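PDB 2PSB: putative lipoprotein YerB from Bacillus subtilis, which is of unknown function but interacts with the DNA helicase PcrA and is probably a lipid-modified protein of the cell membrane. Local coordinates for residues Arg30-Lys42 / Pro76-Tyr88. Numbering follows the deposited sequence.
Sequences RRPVAVVVNNHPK and PETVGPVRSAREY
Val35 and Val37 meet Val79 on one side of the 33-37 strand: the CG1 methyl of Val35 lies 4.3 Å from Val79 CG2, and CG2 of Val37 touches that same methyl more loosely. CG1 of Val35 also reaches Val82 CG1, joining the apolar patch to the backbone crossing. There, Val37 and Val82 form a single bridge, their CA atoms 4.8 Å apart. The flanking bonds identify it as an antiparallel, non-hydrogen-bonded pair. Asn38 N donates to Pro81 O at 2.9 Å, nearly straight at 160°, whereas Arg83 N reaches Val36 O at 3.2 Å from above the carbonyl plane. The peptide bond between Gly80 and Pro81 is cis, bending the chain just before the bridge. On the other flank, CG1 of Val36, anti to its backbone N (chi1 168°), is carried over the departing backbone, 3.2 Å from Ser84 O; Phe100 of strand 99-102 also touches this valine. At the polar edge the aliphatic part of Arg83 packs across Asn38, CG 3.5 Å from Asn38 CB, with guanidinium and amide planes perpendicular (90°). Within the DUF3048 N-terminal domain, the contact thus joins buried strand 33-37 to the chain running from strand 78-79 toward helix 87-94, past the phosphorylation site Ser84, unmodified here; two backbone bonds supply its defined polar links, and methyl and aliphatic packing the rest.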
loop_
_atom_site.group_PDB
_atom_site.type_symbol
_atom_site.label_atom_id
_atom_site.label_comp_id
_atom_site.label_asym_id
_atom_site.label_seq_id
_atom_site.Cartn_x
_atom_site.Cartn_y
_atom_site.Cartn_z
ATOM N N ARG A 30 -0.099 -4.883 18.373
ATOM C CA ARG A 30 1.001 -4.403 17.553
ATOM C C ARG A 30 0.546 -3.257 16.651
ATOM O O ARG A 30 -0.311 -3.432 15.783
ATOM C CB ARG A 30 1.577 -5.532 16.709
ATOM C CG ARG A 30 2.886 -5.167 16.048
ATOM C CD ARG A 30 3.653 -6.419 15.658
ATOM N NE ARG A 30 2.852 -7.271 14.794
ATOM C CZ ARG A 30 3.161 -8.524 14.497
ATOM N NH1 ARG A 30 4.262 -9.077 14.999
ATOM N NH2 ARG A 30 2.363 -9.230 13.707
ATOM N N ARG A 31 1.114 -2.080 16.882
ATOM C CA ARG A 31 0.777 -0.899 16.102
ATOM C C ARG A 31 1.146 -1.073 14.631
ATOM O O ARG A 31 2.207 -1.603 14.307
ATOM C CB ARG A 31 1.512 0.315 16.664
ATOM C CG ARG A 31 1.132 1.606 16.003
ATOM C CD ARG A 31 1.791 2.773 16.676
ATOM N NE ARG A 31 1.395 4.037 16.063
ATOM C CZ ARG A 31 1.913 5.212 16.386
ATOM N NH1 ARG A 31 2.850 5.280 17.317
ATOM N NH2 ARG A 31 1.492 6.315 15.781
ATOM N N PRO A 32 0.264 -0.629 13.721
ATOM C CA PRO A 32 0.535 -0.745 12.287
ATOM C C PRO A 32 1.776 0.050 11.883
ATOM O O PRO A 32 2.054 1.116 12.442
ATOM C CB PRO A 32 -0.733 -0.169 11.648
ATOM C CG PRO A 32 -1.795 -0.494 12.652
ATOM C CD PRO A 32 -1.106 -0.136 13.952
ATOM N N VAL A 33 2.521 -0.492 10.924
ATOM C CA VAL A 33 3.709 0.158 10.376
ATOM C C VAL A 33 3.441 0.308 8.873
ATOM O O VAL A 33 3.242 -0.683 8.168
ATOM C CB VAL A 33 4.992 -0.701 10.611
ATOM C CG1 VAL A 33 6.201 -0.049 9.943
ATOM C CG2 VAL A 33 5.262 -0.832 12.117
ATOM N N ALA A 34 3.403 1.554 8.405
ATOM C CA ALA A 34 3.154 1.875 6.995
ATOM C C ALA A 34 4.443 2.346 6.322
ATOM O O ALA A 34 4.963 3.410 6.640
ATOM C CB ALA A 34 2.085 2.970 6.878
ATOM N N VAL A 35 4.942 1.559 5.375
ATOM C CA VAL A 35 6.177 1.895 4.683
ATOM C C VAL A 35 5.964 2.332 3.232
ATOM O O VAL A 35 5.253 1.676 2.462
ATOM C CB VAL A 35 7.153 0.690 4.671
ATOM C CG1 VAL A 35 8.504 1.128 4.161
ATOM C CG2 VAL A 35 7.255 0.061 6.049
ATOM N N VAL A 36 6.580 3.447 2.861
ATOM C CA VAL A 36 6.491 3.918 1.480
ATOM C C VAL A 36 7.503 3.092 0.701
ATOM O O VAL A 36 8.702 3.184 0.942
ATOM C CB VAL A 36 6.871 5.379 1.342
ATOM C CG1 VAL A 36 7.052 5.720 -0.135
ATOM C CG2 VAL A 36 5.788 6.247 1.964
ATOM N N VAL A 37 7.015 2.281 -0.229
ATOM C CA VAL A 37 7.892 1.411 -0.997
ATOM C C VAL A 37 8.032 1.772 -2.479
ATOM O O VAL A 37 7.045 1.921 -3.213
ATOM C CB VAL A 37 7.444 -0.064 -0.856
ATOM C CG1 VAL A 37 8.336 -0.975 -1.690
ATOM C CG2 VAL A 37 7.492 -0.481 0.607
ATOM N N ASN A 38 9.292 1.907 -2.879
ATOM C CA ASN A 38 9.728 2.231 -4.235
ATOM C C ASN A 38 9.119 1.250 -5.255
ATOM O O ASN A 38 9.245 0.034 -5.102
ATOM C CB ASN A 38 11.261 2.130 -4.264
ATOM C CG ASN A 38 11.911 2.884 -5.420
ATOM O OD1 ASN A 38 13.125 3.116 -5.399
ATOM N ND2 ASN A 38 11.132 3.264 -6.418
ATOM N N ASN A 39 8.447 1.763 -6.282
ATOM C CA ASN A 39 7.915 0.864 -7.298
ATOM C C ASN A 39 8.468 1.220 -8.678
ATOM O O ASN A 39 7.857 0.931 -9.713
ATOM C CB ASN A 39 6.387 0.865 -7.319
ATOM C CG ASN A 39 5.825 -0.174 -8.277
ATOM O OD1 ASN A 39 6.269 -1.328 -8.293
ATOM N ND2 ASN A 39 4.853 0.226 -9.078
ATOM N N HIS A 40 9.626 1.869 -8.685
ATOM C CA HIS A 40 10.288 2.213 -9.929
ATOM C C HIS A 40 10.806 0.878 -10.436
ATOM O O HIS A 40 11.256 0.051 -9.649
ATOM C CB HIS A 40 11.455 3.171 -9.680
ATOM C CG HIS A 40 12.244 3.496 -10.913
ATOM N ND1 HIS A 40 13.111 2.599 -11.503
ATOM C CD2 HIS A 40 12.282 4.612 -11.677
ATOM C CE1 HIS A 40 13.650 3.149 -12.575
ATOM N NE2 HIS A 40 13.164 4.370 -12.705
ATOM N N PRO A 41 10.751 0.646 -11.759
ATOM C CA PRO A 41 11.220 -0.618 -12.340
ATOM C C PRO A 41 12.489 -1.201 -11.704
ATOM O O PRO A 41 12.558 -2.402 -11.446
ATOM C CB PRO A 41 11.408 -0.265 -13.809
ATOM C CG PRO A 41 10.281 0.711 -14.054
ATOM C CD PRO A 41 10.338 1.593 -12.815
ATOM N N LYS A 42 13.478 -0.349 -11.446
ATOM C CA LYS A 42 14.741 -0.791 -10.852
ATOM C C LYS A 42 14.660 -1.240 -9.395
ATOM O O LYS A 42 15.616 -1.801 -8.862
ATOM C CB LYS A 42 15.798 0.319 -10.968
ATOM C CG LYS A 42 16.584 0.340 -12.287
ATOM C CD LYS A 42 17.332 -0.973 -12.500
ATOM C CE LYS A 42 18.190 -0.964 -13.764
ATOM N NZ LYS A 42 19.440 -0.167 -13.597
ATOM N N PRO A 76 7.717 -7.578 8.688
ATOM C CA PRO A 76 8.757 -8.055 7.778
ATOM C C PRO A 76 10.165 -7.973 8.354
ATOM O O PRO A 76 10.417 -7.236 9.309
ATOM C CB PRO A 76 8.587 -7.137 6.577
ATOM C CG PRO A 76 8.291 -5.831 7.234
ATOM C CD PRO A 76 7.301 -6.209 8.327
ATOM N N GLU A 77 11.074 -8.754 7.777
ATOM C CA GLU A 77 12.474 -8.734 8.189
ATOM C C GLU A 77 12.952 -7.413 7.602
ATOM O O GLU A 77 12.870 -6.365 8.243
ATOM C CB GLU A 77 13.249 -9.886 7.538
ATOM C CG GLU A 77 12.761 -11.287 7.877
ATOM C CD GLU A 77 13.066 -11.676 9.308
ATOM O OE1 GLU A 77 12.848 -12.852 9.671
ATOM O OE2 GLU A 77 13.522 -10.803 10.073
ATOM N N THR A 78 13.438 -7.469 6.368
ATOM C CA THR A 78 13.884 -6.268 5.681
ATOM C C THR A 78 12.704 -5.835 4.825
ATOM O O THR A 78 11.891 -6.655 4.416
ATOM C CB THR A 78 15.109 -6.533 4.765
ATOM O OG1 THR A 78 14.682 -6.632 3.399
ATOM C CG2 THR A 78 15.821 -7.811 5.179
ATOM N N VAL A 79 12.604 -4.542 4.568
ATOM C CA VAL A 79 11.521 -4.017 3.757
ATOM C C VAL A 79 12.071 -2.863 2.919
ATOM O O VAL A 79 12.862 -2.057 3.396
ATOM C CB VAL A 79 10.330 -3.554 4.667
ATOM C CG1 VAL A 79 10.783 -2.463 5.633
ATOM C CG2 VAL A 79 9.170 -3.088 3.818
ATOM N N GLY A 80 11.679 -2.812 1.650
ATOM C CA GLY A 80 12.141 -1.751 0.776
ATOM C C GLY A 80 12.131 -2.184 -0.674
ATOM O O GLY A 80 11.533 -3.211 -0.996
ATOM N N PRO A 81 12.780 -1.423 -1.571
ATOM C CA PRO A 81 13.487 -0.182 -1.216
ATOM C C PRO A 81 12.522 0.893 -0.731
ATOM O O PRO A 81 11.372 0.954 -1.174
ATOM C CB PRO A 81 14.183 0.217 -2.522
ATOM C CG PRO A 81 14.300 -1.083 -3.281
ATOM C CD PRO A 81 12.995 -1.770 -2.985
ATOM N N VAL A 82 12.992 1.739 0.178
ATOM C CA VAL A 82 12.160 2.807 0.712
ATOM C C VAL A 82 12.253 4.015 -0.194
ATOM O O VAL A 82 13.291 4.263 -0.802
ATOM C CB VAL A 82 12.600 3.190 2.133
ATOM C CG1 VAL A 82 11.556 4.098 2.783
ATOM C CG2 VAL A 82 12.808 1.934 2.946
ATOM N N ARG A 83 11.162 4.764 -0.284
ATOM C CA ARG A 83 11.114 5.931 -1.148
ATOM C C ARG A 83 10.463 7.142 -0.490
ATOM O O ARG A 83 10.011 7.087 0.652
ATOM C CB ARG A 83 10.353 5.597 -2.438
ATOM C CG ARG A 83 11.212 5.537 -3.689
ATOM C CD ARG A 83 11.796 6.894 -4.007
ATOM N NE ARG A 83 12.563 6.906 -5.247
ATOM C CZ ARG A 83 13.049 8.011 -5.801
ATOM N NH1 ARG A 83 12.842 9.184 -5.219
ATOM N NH2 ARG A 83 13.734 7.952 -6.936
ATOM N N SER A 84 10.418 8.231 -1.249
ATOM C CA SER A 84 9.853 9.504 -0.804
ATOM C C SER A 84 8.387 9.474 -0.417
ATOM O O SER A 84 7.596 8.741 -0.993
ATOM C CB SER A 84 10.048 10.558 -1.890
ATOM O OG SER A 84 11.417 10.850 -2.042
ATOM N N ALA A 85 8.028 10.310 0.553
ATOM C CA ALA A 85 6.656 10.394 1.030
ATOM C C ALA A 85 5.866 11.451 0.266
ATOM O O ALA A 85 6.423 12.454 -0.183
ATOM C CB ALA A 85 6.648 10.720 2.518
ATOM N N ARG A 86 4.565 11.207 0.122
ATOM C CA ARG A 86 3.658 12.119 -0.564
ATOM C C ARG A 86 2.490 12.361 0.369
ATOM O O ARG A 86 2.201 11.521 1.215
ATOM C CB ARG A 86 3.179 11.503 -1.886
ATOM C CG ARG A 86 4.260 11.427 -2.950
ATOM C CD ARG A 86 4.710 12.825 -3.351
ATOM N NE ARG A 86 6.162 12.916 -3.486
ATOM C CZ ARG A 86 6.857 12.380 -4.483
ATOM N NH1 ARG A 86 6.235 11.710 -5.445
ATOM N NH2 ARG A 86 8.174 12.505 -4.509
ATOM N N GLU A 87 1.831 13.508 0.232
ATOM C CA GLU A 87 0.701 13.832 1.083
ATOM C C GLU A 87 -0.320 12.712 1.161
ATOM O O GLU A 87 -0.646 12.255 2.257
ATOM C CB GLU A 87 0.006 15.115 0.615
ATOM C CG GLU A 87 0.727 16.383 1.021
ATOM C CD GLU A 87 1.415 17.070 -0.137
ATOM O OE1 GLU A 87 2.139 16.388 -0.899
ATOM O OE2 GLU A 87 1.241 18.301 -0.273
ATOM N N TYR A 88 -0.823 12.270 0.010
ATOM C CA TYR A 88 -1.812 11.204 -0.002
ATOM C C TYR A 88 -1.361 9.955 0.758
ATOM O O TYR A 88 -2.192 9.234 1.297
ATOM C CB TYR A 88 -2.246 10.838 -1.435
ATOM C CG TYR A 88 -1.177 10.918 -2.497
ATOM C CD1 TYR A 88 -0.901 12.126 -3.149
ATOM C CD2 TYR A 88 -0.469 9.787 -2.882
ATOM C CE1 TYR A 88 0.045 12.196 -4.164
ATOM C CE2 TYR A 88 0.485 9.848 -3.896
ATOM C CZ TYR A 88 0.732 11.058 -4.535
ATOM O OH TYR A 88 1.653 11.134 -5.560
#